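Side-chain contact in acetyl-CoA acetyltransferase (Elizabethkingia anophelis NUHP1, PDB 6BN2), which probably catalyses the thiolase reaction that joins two acetyl-CoA molecules into acetoacetyl-CoA, or its reverse: residues A[46-51]-A[202-207]. Residues are numbered along the deposited sequence; the frame is centred on the assembly and turned at random. Where two conformers were deposited one is given.
Sequences LDKINL and FKEEVV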
loop_
_atom_site.group_PDB
_atom_site.type_symbol
_atom_site.label_atom_id
_atom_site.label_comp_id
_atom_site.label_asym_id
_atom_site.label_seq_id
_atom_site.Cartn_x
_atom_site.Cartn_y
_atom_site.Cartn_z
ATOM N N LEU A 46 -10.956 9.708 16.153
ATOM C CA LEU A 46 -11.951 9.028 16.985
ATOM C C LEU A 46 -12.427 9.925 18.120
ATOM O O LEU A 46 -13.627 9.978 18.426
ATOM C CB LEU A 46 -11.371 7.741 17.565
ATOM C CG LEU A 46 -10.917 6.698 16.546
ATOM C CD1 LEU A 46 -10.243 5.525 17.276
ATOM C CD2 LEU A 46 -12.094 6.237 15.720
ATOM N N ASP A 47 -11.493 10.621 18.766
ATOM C CA ASP A 47 -11.818 11.434 19.934
ATOM C C ASP A 47 -12.758 12.586 19.589
ATOM O O ASP A 47 -13.570 12.988 20.435
ATOM C CB ASP A 47 -10.530 11.973 20.567
ATOM C CG ASP A 47 -9.773 10.927 21.398
ATOM O OD1 ASP A 47 -10.331 9.852 21.713
ATOM O OD2 ASP A 47 -8.601 11.197 21.759
ATOM N N LYS A 48 -12.661 13.138 18.371
ATOM C CA LYS A 48 -13.509 14.267 17.985
ATOM C C LYS A 48 -14.985 13.919 18.047
ATOM O O LYS A 48 -15.821 14.798 18.297
ATOM C CB LYS A 48 -13.186 14.735 16.558
ATOM C CG LYS A 48 -11.896 15.525 16.415
ATOM C CD LYS A 48 -12.051 16.965 16.904
ATOM C CE LYS A 48 -10.748 17.749 16.710
ATOM N NZ LYS A 48 -10.856 19.157 17.242
ATOM N N ILE A 49 -15.329 12.660 17.794
ATOM C CA ILE A 49 -16.714 12.217 17.764
ATOM C C ILE A 49 -17.012 11.196 18.857
ATOM O O ILE A 49 -18.067 10.557 18.827
ATOM C CB ILE A 49 -17.080 11.664 16.375
ATOM C CG1 ILE A 49 -16.042 10.632 15.917
ATOM C CG2 ILE A 49 -17.131 12.806 15.362
ATOM C CD1 ILE A 49 -16.439 9.872 14.658
ATOM N N ASN A 50 -16.098 11.040 19.822
ATOM C CA ASN A 50 -16.260 10.103 20.936
ATOM C C ASN A 50 -16.652 8.714 20.436
ATOM O O ASN A 50 -17.527 8.053 20.993
ATOM C CB ASN A 50 -17.286 10.623 21.948
ATOM C CG ASN A 50 -17.194 9.913 23.288
ATOM O OD1 ASN A 50 -16.132 9.418 23.671
ATOM N ND2 ASN A 50 -18.309 9.856 24.003
ATOM N N LEU A 51 -15.986 8.261 19.377
ATOM C CA LEU A 51 -16.390 7.020 18.726
ATOM C C LEU A 51 -15.795 5.812 19.438
ATOM O O LEU A 51 -14.589 5.768 19.705
ATOM C CB LEU A 51 -15.956 7.015 17.255
ATOM C CG LEU A 51 -16.437 5.800 16.450
ATOM C CD1 LEU A 51 -17.958 5.749 16.350
ATOM C CD2 LEU A 51 -15.816 5.822 15.059
ATOM N N PHE A 202 -6.832 26.874 11.769
ATOM C CA PHE A 202 -6.329 25.507 11.861
ATOM C C PHE A 202 -6.602 24.880 13.220
ATOM O O PHE A 202 -6.254 23.710 13.424
ATOM C CB PHE A 202 -4.823 25.443 11.567
ATOM C CG PHE A 202 -4.489 25.660 10.112
ATOM C CD1 PHE A 202 -4.936 24.768 9.149
ATOM C CD2 PHE A 202 -3.748 26.762 9.714
ATOM C CE1 PHE A 202 -4.646 24.968 7.782
ATOM C CE2 PHE A 202 -3.445 26.962 8.365
ATOM C CZ PHE A 202 -3.899 26.059 7.398
ATOM N N LYS A 203 -7.225 25.617 14.134
ATOM C CA LYS A 203 -7.445 25.116 15.485
ATOM C C LYS A 203 -8.350 23.890 15.486
ATOM O O LYS A 203 -8.140 22.953 16.267
ATOM C CB LYS A 203 -8.032 26.235 16.350
ATOM C CG LYS A 203 -8.110 25.893 17.824
ATOM C CD LYS A 203 -6.733 25.848 18.478
ATOM C CE LYS A 203 -6.888 25.679 19.991
ATOM N NZ LYS A 203 -5.586 25.638 20.693
ATOM N N GLU A 204 -9.362 23.872 14.620
ATOM C CA GLU A 204 -10.313 22.764 14.621
ATOM C C GLU A 204 -9.661 21.470 14.156
ATOM O O GLU A 204 -9.882 20.411 14.754
ATOM C CB GLU A 204 -11.502 23.094 13.721
ATOM C CG GLU A 204 -12.568 22.019 13.684
ATOM C CD GLU A 204 -13.062 21.633 15.075
ATOM O OE1 GLU A 204 -13.325 22.551 15.901
ATOM O OE2 GLU A 204 -13.184 20.410 15.338
ATOM N N GLU A 205 -8.855 21.538 13.109
ATOM C CA GLU A 205 -8.397 20.307 12.468
ATOM C C GLU A 205 -7.110 19.744 13.062
ATOM O O GLU A 205 -6.824 18.558 12.846
ATOM C CB GLU A 205 -8.199 20.534 10.965
ATOM C CG GLU A 205 -6.965 21.357 10.581
ATOM C CD GLU A 205 -7.017 21.861 9.126
ATOM O OE1 GLU A 205 -6.053 21.617 8.369
ATOM O OE2 GLU A 205 -8.023 22.524 8.738
ATOM N N VAL A 206 -6.318 20.545 13.770
ATOM C CA VAL A 206 -4.993 20.108 14.214
ATOM C C VAL A 206 -5.091 19.477 15.594
ATOM O O VAL A 206 -5.673 20.052 16.524
ATOM C CB VAL A 206 -3.994 21.275 14.208
ATOM C CG1 VAL A 206 -2.682 20.850 14.879
ATOM C CG2 VAL A 206 -3.733 21.735 12.775
ATOM N N VAL A 207 -4.544 18.280 15.725
ATOM C CA VAL A 207 -4.436 17.599 17.011
ATOM C C VAL A 207 -2.966 17.585 17.409
ATOM O O VAL A 207 -2.111 17.227 16.588
ATOM C CB VAL A 207 -5.029 16.177 16.971
ATOM C CG1 VAL A 207 -6.548 16.271 16.791
ATOM C CG2 VAL A 207 -4.414 15.323 15.860
HETATM O O HOH W 1 -8.122 19.811 17.948
#
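Lys48, on the last turn of helix 34-48, faces the irregular turn of 202-207; the nearest CA atoms, those of Lys48 and Glu205, are 9.6 Å apart, and the contact is made mainly by the lysine side chain. The lysine bends once, at chi2, and then runs extended through CD and CE, which carries the ammonium group to the turn. There NZ donates to the backbone O of Glu204 at 3.0 Å, lying in the carbonyl plane with a C=O...N angle of 146°. The carboxylate of the same residue makes a salt bridge, OE2 standing 3.3 Å from Lys48 NZ; the ammonium sits above the carboxylate plane, 61° out of it. In Glu204, CG lies opposite the backbone N (chi1 -178°) and the chain then folds at chi2, the lysine and glutamate chains running alongside with opposite headings. A water adds a third partner for NZ, accepting from Lys48 NZ at 2.9 Å and donating to Val206 O at 2.8 Å. Within the thiolase N-terminal region, the contact thus ties the C-terminal end of a helix, closed by a Schellman motif with Asn50 as C-prime residue, to the loop between helix 179-198 and strand 209-211. Strand 12-24 meets both segments: Lys48 touches Val18, and Arg19 forms a salt bridge with Glu205. CG1 of Val207 lies 4.5 Å from Lys48 CE, a loose apolar flank to this surface contact.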